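Local coordinates for protein 8-amino-8-demethylriboflavin N,N-dimethyltransferase (Streptomyces davawensis, PDB 4D7K) that catalyses the S-adenosyl methionine-dependent double N-methylation of 8-amino-8-demethyl-D-riboflavin that gives the antibiotic roseoflavin, and works as a homodimer, at residues G190-G195 / A247-G252; T172-G177 / R280-D285; D236-L241 / L266-Q271; Q315-L320 / F325-I330. All blocks are in the same frame, centred on the assembly; numbering follows the deposited sequence.

Contact 1 of 4, residues G190-G195 / A247-G252; sequences GQFLAG and AYVLRG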
# COMPACT_ATOMS: atom_id res chain seq x y z
N GLY A 190 3.98 -12.26 28.43
CA GLY A 190 4.83 -13.44 28.50
C GLY A 190 4.94 -14.22 27.20
O GLY A 190 5.36 -15.38 27.21
N GLN A 191 4.57 -13.59 26.10
CA GLN A 191 4.53 -14.23 24.79
C GLN A 191 5.88 -14.81 24.38
O GLN A 191 6.00 -15.99 24.07
CB GLN A 191 4.04 -13.24 23.73
CG GLN A 191 3.76 -13.83 22.36
CD GLN A 191 3.27 -12.79 21.37
OE1 GLN A 191 3.62 -11.61 21.47
NE2 GLN A 191 2.46 -13.21 20.41
N PHE A 192 6.91 -13.96 24.37
CA PHE A 192 8.25 -14.40 24.01
C PHE A 192 8.78 -15.46 24.97
O PHE A 192 9.27 -16.50 24.54
CB PHE A 192 9.22 -13.21 23.98
CG PHE A 192 10.65 -13.60 23.74
CD1 PHE A 192 11.07 -13.99 22.48
CD2 PHE A 192 11.57 -13.59 24.78
CE1 PHE A 192 12.38 -14.35 22.26
CE2 PHE A 192 12.88 -13.96 24.56
CZ PHE A 192 13.29 -14.34 23.30
N LEU A 193 8.68 -15.17 26.26
CA LEU A 193 9.12 -16.09 27.31
C LEU A 193 8.47 -17.46 27.16
O LEU A 193 9.12 -18.49 27.36
CB LEU A 193 8.80 -15.51 28.68
CG LEU A 193 9.32 -16.26 29.90
CD1 LEU A 193 10.83 -16.36 29.85
CD2 LEU A 193 8.87 -15.57 31.18
N ALA A 194 7.18 -17.47 26.80
CA ALA A 194 6.45 -18.72 26.58
C ALA A 194 7.02 -19.51 25.41
O ALA A 194 7.14 -20.74 25.48
CB ALA A 194 4.97 -18.44 26.35
N GLY A 195 7.37 -18.81 24.34
CA GLY A 195 7.96 -19.45 23.17
C GLY A 195 9.29 -20.12 23.48
O GLY A 195 9.55 -21.24 23.04
N ALA A 247 20.36 -15.88 31.83
CA ALA A 247 19.96 -15.23 30.59
C ALA A 247 18.99 -14.09 30.86
O ALA A 247 17.90 -14.31 31.39
CB ALA A 247 19.35 -16.24 29.63
N TYR A 248 19.38 -12.88 30.49
CA TYR A 248 18.53 -11.70 30.63
C TYR A 248 18.14 -11.18 29.25
O TYR A 248 19.00 -11.01 28.38
CB TYR A 248 19.22 -10.61 31.43
CG TYR A 248 19.38 -10.95 32.89
CD1 TYR A 248 20.37 -11.81 33.32
CD2 TYR A 248 18.53 -10.39 33.85
CE1 TYR A 248 20.51 -12.13 34.66
CE2 TYR A 248 18.67 -10.70 35.19
CZ TYR A 248 19.66 -11.57 35.59
OH TYR A 248 19.81 -11.88 36.92
N VAL A 249 16.85 -10.94 29.05
CA VAL A 249 16.34 -10.56 27.74
C VAL A 249 15.69 -9.17 27.75
O VAL A 249 14.80 -8.90 28.54
CB VAL A 249 15.33 -11.59 27.22
CG1 VAL A 249 14.84 -11.20 25.84
CG2 VAL A 249 15.95 -12.99 27.21
N LEU A 250 16.16 -8.30 26.86
CA LEU A 250 15.60 -6.96 26.68
C LEU A 250 15.01 -6.81 25.29
O LEU A 250 15.75 -6.60 24.32
CB LEU A 250 16.67 -5.89 26.91
CG LEU A 250 17.01 -5.54 28.36
CD1 LEU A 250 18.25 -4.67 28.40
CD2 LEU A 250 15.83 -4.83 29.01
N ARG A 251 13.69 -6.91 25.18
CA ARG A 251 13.05 -6.90 23.87
C ARG A 251 12.22 -5.64 23.63
O ARG A 251 11.12 -5.49 24.17
CB ARG A 251 12.17 -8.15 23.69
CG ARG A 251 11.25 -8.45 24.87
CD ARG A 251 10.51 -9.77 24.66
NE ARG A 251 9.15 -9.73 25.19
CZ ARG A 251 8.08 -9.41 24.47
NH1 ARG A 251 8.21 -9.08 23.19
NH2 ARG A 251 6.88 -9.41 25.04
N GLY A 252 12.77 -4.73 22.83
CA GLY A 252 12.08 -3.49 22.49
C GLY A 252 11.82 -2.62 23.70
O GLY A 252 10.69 -2.20 23.94
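Phe-192 in the first turn of helix 191-199 looks across at strand 247-251; the CA of Phe-192 lies 8.9 Å from the CA of Arg-251 on that strand, so side chains alone bridge the two backbones. The ring of Phe-192 reaches the strand because CG stands anti to the backbone N (chi1 175°), and its CE2 comes to 3.6 Å from CG1 of Val-249, obliquely to the ring. Arg-251 runs the other way, from the strand toward the helix, sliding past the phenylalanine. Its CD packs 3.7 Å from CB of Phe-192, and that same CB sits over one face of the guanidinium, toward its rim; ring and guanidinium planes are 28° apart. The polar end is held by the loop before the helix: NH2 donates to the carbonyl O of Gly-187, while Asp-184 on strand 181-185 makes only a weak, long ion pair with NE. This is the Rossmann-like core of a class I methyltransferase: the glycine-rich turn after the first strand leads into a helix packed on the parallel sheet, close to Asp-209, a predicted S-adenosyl methionine ligand.

Contact 2 of 4, residues T172-G177 / R280-D285; sequences TSFDFG and RLLILD
Two phenylalanines reach the same leucine by different first torsions: in Phe-174 CG is anti to the backbone N (chi1 -173°), whereas in Phe-176 it is anti to the carbonyl carbon (chi1 -67°). The two rings thereby converge although Asp-175, the centre of an inverse gamma turn, separates them in the chain. Leu-282, from strand 280-285, points its branched end at the pair. Its CD1 does most of the touching, lying 3.5 Å from CE2 of Phe-174 and 3.7 Å from CE1 of Phe-176, obliquely to both rings. The other branch, CD2, meets only the first ring, at 3.7 Å from CZ of Phe-174. The aromatics also pack on each other, with CD2 of Phe-174 placed 3.8 Å above the ring plane of Phe-176, over its centre. Phe-174 also makes an edge-to-face stack with His-331 and touches Val-339, so the loop is pressed against the antiparallel strands of the sheet as well as against strand 280-285. The contact fastens the loop that leads into strand 181-185 to a face of the central sheet, away from the predicted cofactor residues. The join is wholly apolar across the two segments, one methyl shared between two rings, so it probably rests on close fit and on the burial of Phe-176 and Leu-282.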
# COMPACT_ATOMS: atom_id res chain seq x y z
N THR A 172 15.17 -19.96 15.96
CA THR A 172 15.98 -20.78 15.06
C THR A 172 17.32 -20.13 14.74
O THR A 172 18.14 -20.73 14.05
CB THR A 172 15.25 -21.07 13.74
OG1 THR A 172 15.03 -19.84 13.03
CG2 THR A 172 13.91 -21.75 14.00
N SER A 173 17.53 -18.92 15.23
CA SER A 173 18.74 -18.17 14.88
C SER A 173 19.71 -18.04 16.05
O SER A 173 20.86 -17.66 15.87
CB SER A 173 18.36 -16.78 14.37
OG SER A 173 17.47 -16.87 13.27
N PHE A 174 19.23 -18.36 17.25
CA PHE A 174 20.07 -18.31 18.44
C PHE A 174 19.84 -19.55 19.30
O PHE A 174 18.75 -20.12 19.30
CB PHE A 174 19.80 -17.04 19.25
CG PHE A 174 20.75 -16.84 20.40
CD1 PHE A 174 22.04 -16.38 20.18
CD2 PHE A 174 20.35 -17.11 21.70
CE1 PHE A 174 22.92 -16.20 21.23
CE2 PHE A 174 21.22 -16.93 22.76
CZ PHE A 174 22.51 -16.48 22.53
N ASP A 175 20.87 -19.96 20.04
CA ASP A 175 20.78 -21.16 20.86
C ASP A 175 20.31 -20.85 22.28
O ASP A 175 21.11 -20.80 23.21
CB ASP A 175 22.13 -21.88 20.89
CG ASP A 175 22.08 -23.20 21.64
OD1 ASP A 175 20.99 -23.80 21.70
OD2 ASP A 175 23.12 -23.63 22.17
N PHE A 176 19.01 -20.65 22.44
CA PHE A 176 18.44 -20.42 23.77
C PHE A 176 18.55 -21.66 24.65
O PHE A 176 18.51 -21.57 25.87
CB PHE A 176 16.99 -19.99 23.66
CG PHE A 176 16.80 -18.64 23.03
CD1 PHE A 176 16.99 -17.49 23.78
CD2 PHE A 176 16.44 -18.52 21.70
CE1 PHE A 176 16.82 -16.24 23.21
CE2 PHE A 176 16.27 -17.28 21.13
CZ PHE A 176 16.45 -16.14 21.88
N GLY A 177 18.71 -22.82 24.02
CA GLY A 177 18.77 -24.09 24.72
C GLY A 177 19.97 -24.29 25.63
O GLY A 177 20.04 -25.28 26.35
N ARG A 280 24.44 -14.50 30.16
CA ARG A 280 24.37 -13.53 29.07
C ARG A 280 23.22 -12.55 29.21
O ARG A 280 22.18 -12.85 29.80
CB ARG A 280 24.24 -14.25 27.73
CG ARG A 280 25.44 -15.09 27.33
CD ARG A 280 26.63 -14.22 26.95
NE ARG A 280 27.75 -15.02 26.47
CZ ARG A 280 28.75 -15.45 27.23
NH1 ARG A 280 28.77 -15.16 28.53
NH2 ARG A 280 29.72 -16.17 26.70
N LEU A 281 23.43 -11.36 28.66
CA LEU A 281 22.36 -10.41 28.41
C LEU A 281 22.07 -10.43 26.92
O LEU A 281 22.94 -10.12 26.11
CB LEU A 281 22.74 -9.00 28.88
CG LEU A 281 21.83 -7.85 28.43
CD1 LEU A 281 20.40 -8.06 28.90
CD2 LEU A 281 22.37 -6.52 28.94
N LEU A 282 20.85 -10.82 26.55
CA LEU A 282 20.47 -10.89 25.14
C LEU A 282 19.54 -9.75 24.77
O LEU A 282 18.41 -9.68 25.27
CB LEU A 282 19.81 -12.24 24.83
CG LEU A 282 20.50 -13.49 25.37
CD1 LEU A 282 19.67 -14.72 25.05
CD2 LEU A 282 21.92 -13.63 24.83
N ILE A 283 20.00 -8.85 23.91
CA ILE A 283 19.17 -7.73 23.49
C ILE A 283 18.60 -7.98 22.10
O ILE A 283 19.33 -8.13 21.13
CB ILE A 283 19.95 -6.40 23.50
CG1 ILE A 283 20.56 -6.16 24.89
CG2 ILE A 283 19.04 -5.25 23.13
CD1 ILE A 283 21.28 -4.83 25.02
N LEU A 284 17.28 -8.02 22.03
CA LEU A 284 16.59 -8.29 20.78
C LEU A 284 16.14 -6.98 20.15
O LEU A 284 15.35 -6.24 20.73
CB LEU A 284 15.40 -9.23 21.01
CG LEU A 284 15.66 -10.74 21.12
CD1 LEU A 284 16.68 -11.09 22.19
CD2 LEU A 284 14.36 -11.48 21.38
N ASP A 285 16.66 -6.68 18.97
CA ASP A 285 16.38 -5.40 18.32
C ASP A 285 16.78 -5.44 16.85
O ASP A 285 17.38 -6.41 16.38
CB ASP A 285 17.11 -4.27 19.04
CG ASP A 285 16.46 -2.91 18.84
OD1 ASP A 285 15.54 -2.80 17.99
OD2 ASP A 285 16.86 -1.94 19.52

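Contact 3 of 4, residues D236-L241 / L266-Q271; sequences DFFDVL and LVRIRQ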
# COMPACT_ATOMS: atom_id res chain seq x y z
N ASP A 236 8.41 -1.61 39.40
CA ASP A 236 9.43 -0.85 38.69
C ASP A 236 10.65 -1.72 38.39
O ASP A 236 11.03 -2.56 39.22
CB ASP A 236 9.84 0.38 39.51
CG ASP A 236 10.86 1.24 38.81
OD1 ASP A 236 10.46 2.12 38.01
OD2 ASP A 236 12.07 1.05 39.05
N PHE A 237 11.24 -1.54 37.22
CA PHE A 237 12.37 -2.36 36.77
C PHE A 237 13.52 -2.41 37.77
O PHE A 237 14.08 -3.47 38.03
CB PHE A 237 12.89 -1.85 35.42
CG PHE A 237 12.02 -2.20 34.25
CD1 PHE A 237 11.02 -3.15 34.38
CD2 PHE A 237 12.20 -1.59 33.03
CE1 PHE A 237 10.22 -3.48 33.30
CE2 PHE A 237 11.41 -1.91 31.94
CZ PHE A 237 10.41 -2.86 32.08
N PHE A 238 13.87 -1.26 38.34
CA PHE A 238 15.04 -1.16 39.21
C PHE A 238 14.86 -1.78 40.59
O PHE A 238 15.75 -1.71 41.43
CB PHE A 238 15.44 0.31 39.37
CG PHE A 238 15.94 0.94 38.10
CD1 PHE A 238 17.29 0.90 37.78
CD2 PHE A 238 15.07 1.59 37.24
CE1 PHE A 238 17.76 1.48 36.62
CE2 PHE A 238 15.53 2.17 36.08
CZ PHE A 238 16.88 2.12 35.76
N ASP A 239 13.70 -2.39 40.83
CA ASP A 239 13.41 -2.99 42.13
C ASP A 239 13.21 -4.50 42.04
O ASP A 239 13.77 -5.26 42.84
CB ASP A 239 12.18 -2.34 42.76
CG ASP A 239 12.40 -0.88 43.11
OD1 ASP A 239 12.89 -0.61 44.22
OD2 ASP A 239 12.08 -0.02 42.27
N VAL A 240 12.42 -4.94 41.07
CA VAL A 240 12.01 -6.34 40.99
C VAL A 240 12.92 -7.19 40.11
O VAL A 240 12.53 -8.27 39.67
CB VAL A 240 10.57 -6.46 40.48
CG1 VAL A 240 9.60 -5.82 41.46
CG2 VAL A 240 10.43 -5.83 39.10
N LEU A 241 14.14 -6.70 39.85
CA LEU A 241 15.10 -7.47 39.06
C LEU A 241 15.51 -8.75 39.78
O LEU A 241 16.04 -8.69 40.89
CB LEU A 241 16.34 -6.64 38.74
CG LEU A 241 16.28 -5.69 37.55
CD1 LEU A 241 17.63 -5.02 37.34
CD2 LEU A 241 15.86 -6.43 36.30
N LEU A 266 21.08 -1.00 32.56
CA LEU A 266 22.07 -1.98 32.14
C LEU A 266 23.03 -2.32 33.28
O LEU A 266 23.46 -3.46 33.42
CB LEU A 266 22.84 -1.47 30.93
CG LEU A 266 22.03 -1.34 29.63
CD1 LEU A 266 22.79 -0.49 28.62
CD2 LEU A 266 21.72 -2.71 29.06
N VAL A 267 23.36 -1.32 34.10
CA VAL A 267 24.23 -1.51 35.25
C VAL A 267 23.55 -2.39 36.31
O VAL A 267 24.19 -3.25 36.92
CB VAL A 267 24.65 -0.16 35.89
CG1 VAL A 267 25.32 -0.37 37.24
CG2 VAL A 267 25.58 0.61 34.96
N ARG A 268 22.26 -2.17 36.50
CA ARG A 268 21.47 -2.96 37.44
C ARG A 268 21.36 -4.42 37.01
O ARG A 268 21.40 -5.33 37.83
CB ARG A 268 20.07 -2.36 37.61
CG ARG A 268 20.02 -1.19 38.58
CD ARG A 268 20.19 -1.65 40.02
NE ARG A 268 19.09 -2.53 40.44
CZ ARG A 268 19.19 -3.85 40.56
NH1 ARG A 268 20.34 -4.46 40.30
NH2 ARG A 268 18.14 -4.56 40.95
N ILE A 269 21.22 -4.64 35.70
CA ILE A 269 21.21 -6.00 35.17
C ILE A 269 22.58 -6.63 35.38
O ILE A 269 22.69 -7.79 35.80
CB ILE A 269 20.85 -6.02 33.67
CG1 ILE A 269 19.43 -5.51 33.46
CG2 ILE A 269 21.00 -7.42 33.10
CD1 ILE A 269 19.03 -5.37 32.01
N ARG A 270 23.63 -5.85 35.13
CA ARG A 270 25.00 -6.33 35.22
C ARG A 270 25.35 -6.91 36.59
O ARG A 270 26.04 -7.93 36.69
CB ARG A 270 25.97 -5.19 34.89
CG ARG A 270 27.44 -5.57 35.03
CD ARG A 270 27.82 -6.71 34.09
NE ARG A 270 29.19 -7.14 34.32
CZ ARG A 270 29.54 -8.11 35.16
NH1 ARG A 270 28.61 -8.76 35.84
NH2 ARG A 270 30.81 -8.43 35.32
N GLN A 271 24.87 -6.28 37.66
CA GLN A 271 25.19 -6.74 39.00
C GLN A 271 24.23 -7.84 39.47
O GLN A 271 24.44 -8.44 40.52
CB GLN A 271 25.18 -5.57 39.99
CG GLN A 271 23.88 -4.77 40.03
CD GLN A 271 23.98 -3.55 40.94
OE1 GLN A 271 22.98 -2.88 41.20
NE2 GLN A 271 25.18 -3.27 41.42
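Arg-268 of helix 259-270 meets both Phe-238 and Leu-241, each in a different way. Toward Phe-238 it offers its aliphatic stem: CG comes to 3.5 Å from CD1 at the edge of the ring, close to the ring plane, and the guanidinium is turned 53° from that ring, so the two flat groups do not stack. Toward Leu-241 it offers a face. The arginine chain folds back at chi2 (-72°) and chi3 (-63°), which brings the guanidinium over the leucine; CD1 of Leu-241 sits 3.6 Å above its plane, toward the rim, and NH2 of Arg-268 approaches CB of Leu-241 to 3.5 Å. The same CD1 also touches the start of the stem, 3.6 Å from CB of Arg-268, and reaches onward to Ile-269, where its distance to CG1 is 4.3 Å. At the guanidinium edge lies the carbonyl O of Phe-238, near but not bonded, and NH1 makes a weak hydrogen bond to OE1 of Gln-271. On the loop side, the backbone N of Phe-238 donates to OD2 of Asp-236 in an Asx turn, which probably helps to place the phenylalanine. The contact therefore relies on the arginine's hydrocarbon and flat face rather than on charge pairing, and it ties helix 259-270 to the loop carrying Asp-236 and Phe-237, which are predicted to bind S-adenosyl methionine.

Contact 4 of 4, residues Q315-L320 / F325-I330; sequences QWDDLL and FDIVGI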
# COMPACT_ATOMS: atom_id res chain seq x y z
N GLN A 315 27.22 2.44 18.76
CA GLN A 315 26.41 3.05 19.81
C GLN A 315 26.14 2.06 20.93
O GLN A 315 26.22 2.41 22.11
CB GLN A 315 25.09 3.57 19.23
CG GLN A 315 25.25 4.79 18.34
CD GLN A 315 23.95 5.21 17.69
OE1 GLN A 315 23.25 4.40 17.08
NE2 GLN A 315 23.62 6.49 17.82
N TRP A 316 25.83 0.82 20.57
CA TRP A 316 25.60 -0.24 21.55
C TRP A 316 26.87 -0.55 22.32
O TRP A 316 26.83 -0.77 23.53
CB TRP A 316 25.06 -1.50 20.89
CG TRP A 316 23.58 -1.48 20.62
CD1 TRP A 316 22.97 -1.49 19.40
CD2 TRP A 316 22.54 -1.43 21.60
NE1 TRP A 316 21.60 -1.46 19.56
CE2 TRP A 316 21.31 -1.42 20.90
CE3 TRP A 316 22.51 -1.40 23.00
CZ2 TRP A 316 20.08 -1.38 21.55
CZ3 TRP A 316 21.29 -1.36 23.65
CH2 TRP A 316 20.09 -1.35 22.92
N ASP A 317 28.00 -0.57 21.61
CA ASP A 317 29.30 -0.75 22.24
C ASP A 317 29.52 0.28 23.34
O ASP A 317 29.89 -0.06 24.46
CB ASP A 317 30.43 -0.66 21.21
CG ASP A 317 30.87 -2.02 20.70
OD1 ASP A 317 30.94 -2.97 21.52
OD2 ASP A 317 31.17 -2.14 19.49
N ASP A 318 29.29 1.55 23.00
CA ASP A 318 29.53 2.67 23.90
C ASP A 318 28.59 2.62 25.11
O ASP A 318 29.00 2.90 26.23
CB ASP A 318 29.37 4.00 23.16
CG ASP A 318 30.02 5.16 23.88
OD1 ASP A 318 29.74 5.37 25.08
OD2 ASP A 318 30.83 5.87 23.25
N LEU A 319 27.34 2.27 24.86
CA LEU A 319 26.36 2.16 25.93
C LEU A 319 26.72 1.03 26.88
O LEU A 319 26.81 1.22 28.09
CB LEU A 319 24.96 1.95 25.35
CG LEU A 319 23.82 2.76 25.97
CD1 LEU A 319 24.05 4.24 25.74
CD2 LEU A 319 22.47 2.33 25.41
N LEU A 320 26.95 -0.16 26.31
CA LEU A 320 27.27 -1.34 27.10
C LEU A 320 28.61 -1.22 27.81
O LEU A 320 28.82 -1.82 28.87
CB LEU A 320 27.28 -2.58 26.20
CG LEU A 320 25.91 -3.00 25.65
CD1 LEU A 320 26.06 -3.87 24.41
CD2 LEU A 320 25.10 -3.71 26.72
N PHE A 325 29.64 -4.22 29.96
CA PHE A 325 29.28 -5.34 29.10
C PHE A 325 30.14 -5.40 27.84
O PHE A 325 30.66 -4.38 27.39
CB PHE A 325 27.81 -5.27 28.69
CG PHE A 325 26.86 -5.77 29.74
CD1 PHE A 325 26.75 -7.13 29.99
CD2 PHE A 325 26.06 -4.90 30.45
CE1 PHE A 325 25.87 -7.61 30.94
CE2 PHE A 325 25.18 -5.37 31.41
CZ PHE A 325 25.08 -6.72 31.65
N ASP A 326 30.28 -6.59 27.28
CA ASP A 326 30.98 -6.78 26.01
C ASP A 326 30.10 -7.53 25.02
O ASP A 326 29.48 -8.54 25.36
CB ASP A 326 32.29 -7.55 26.22
CG ASP A 326 33.49 -6.63 26.25
OD1 ASP A 326 33.46 -5.60 25.55
OD2 ASP A 326 34.46 -6.95 26.97
N ILE A 327 30.05 -7.03 23.79
CA ILE A 327 29.29 -7.69 22.74
C ILE A 327 30.05 -8.93 22.25
O ILE A 327 31.13 -8.81 21.67
CB ILE A 327 29.02 -6.75 21.55
CG1 ILE A 327 28.23 -5.52 22.03
CG2 ILE A 327 28.25 -7.47 20.45
CD1 ILE A 327 27.78 -4.62 20.91
N VAL A 328 29.48 -10.10 22.49
CA VAL A 328 30.05 -11.35 22.01
C VAL A 328 29.76 -11.50 20.52
O VAL A 328 30.61 -11.95 19.75
CB VAL A 328 29.49 -12.56 22.78
CG1 VAL A 328 30.05 -13.86 22.22
CG2 VAL A 328 29.82 -12.44 24.25
N GLY A 329 28.56 -11.10 20.13
CA GLY A 329 28.17 -11.13 18.73
C GLY A 329 26.76 -10.62 18.50
O GLY A 329 25.93 -10.63 19.40
N ILE A 330 26.50 -10.16 17.28
CA ILE A 330 25.15 -9.76 16.89
C ILE A 330 24.61 -10.73 15.85
O ILE A 330 24.94 -10.64 14.67
CB ILE A 330 25.13 -8.32 16.33
CG1 ILE A 330 25.68 -7.35 17.37
CG2 ILE A 330 23.72 -7.93 15.91
CD1 ILE A 330 25.64 -5.90 16.94
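Leu-320, near the end of helix 313-322, wedges its side chain against strand 325-333; segments 315-320 and 325-330 run at 147°, with axes 7.8 Å apart at closest approach. Its two methyls divide the work. CD2 settles against the base of Phe-325, 3.7 Å from CB, and lies obliquely to the ring, while CD1 goes to Ile-327 and meets CG1 at 3.6 Å, the two side chains crossing at nearly a right angle. Ile-327 is the bump coming the other way: with CG1 anti to the carbonyl carbon (chi1 -59°), its CD1 enters the hollow between three helix residues, 4.1 Å from CB of Trp-316, 3.6 Å from OD1 of Asp-317 and 4.0 Å from CD1 of Leu-320. Asp-317 walls one side of that hollow with OD1, its side chain set across the isoleucine. Where the chain turns back the backbones themselves join, for the N of Phe-325 donates to the O of Leu-320 at 2.8 Å with an N-H...O angle of 161°. The Trp-316 ring leads away to Ile-283 and Ile-340, making a cation-pi contact with Arg-311. Beyond Ile-327, a classic beta bulge at Val-328 and Gly-329 faces Glu-341. The helix packs over strands 325-333 and 337-344, Trp-316 extends the contact to strand 280-285, and Phe-325 touches both Leu-281 of that strand and Arg-270 of helix 259-270.

Overall arrangement
All four contacts belong to the Rossmann-like methyltransferase domain, and the seven-stranded mixed sheet organises them. Contacts 1 and 2, with centres 9 Å apart, use the neighbouring strands 247-251 and 280-285, joined directly by backbone pairing at Tyr-248. Contact 3 lies 16 Å from contact 1; its helix 259-270 connects those two strands and packs on them through Leu-266 and Ile-269. In the chain, contact 2 spans contacts 1 and 3, whose segments alternate; contact 4 follows, at edge strand 325-333, touching contact 2 through Trp-316 and Phe-325 and contact 3 mainly through Phe-325 and Leu-320. Contact 3 includes predicted cofactor residues and contact 1 lies near another, whereas contacts 2 and 4 are remote from them.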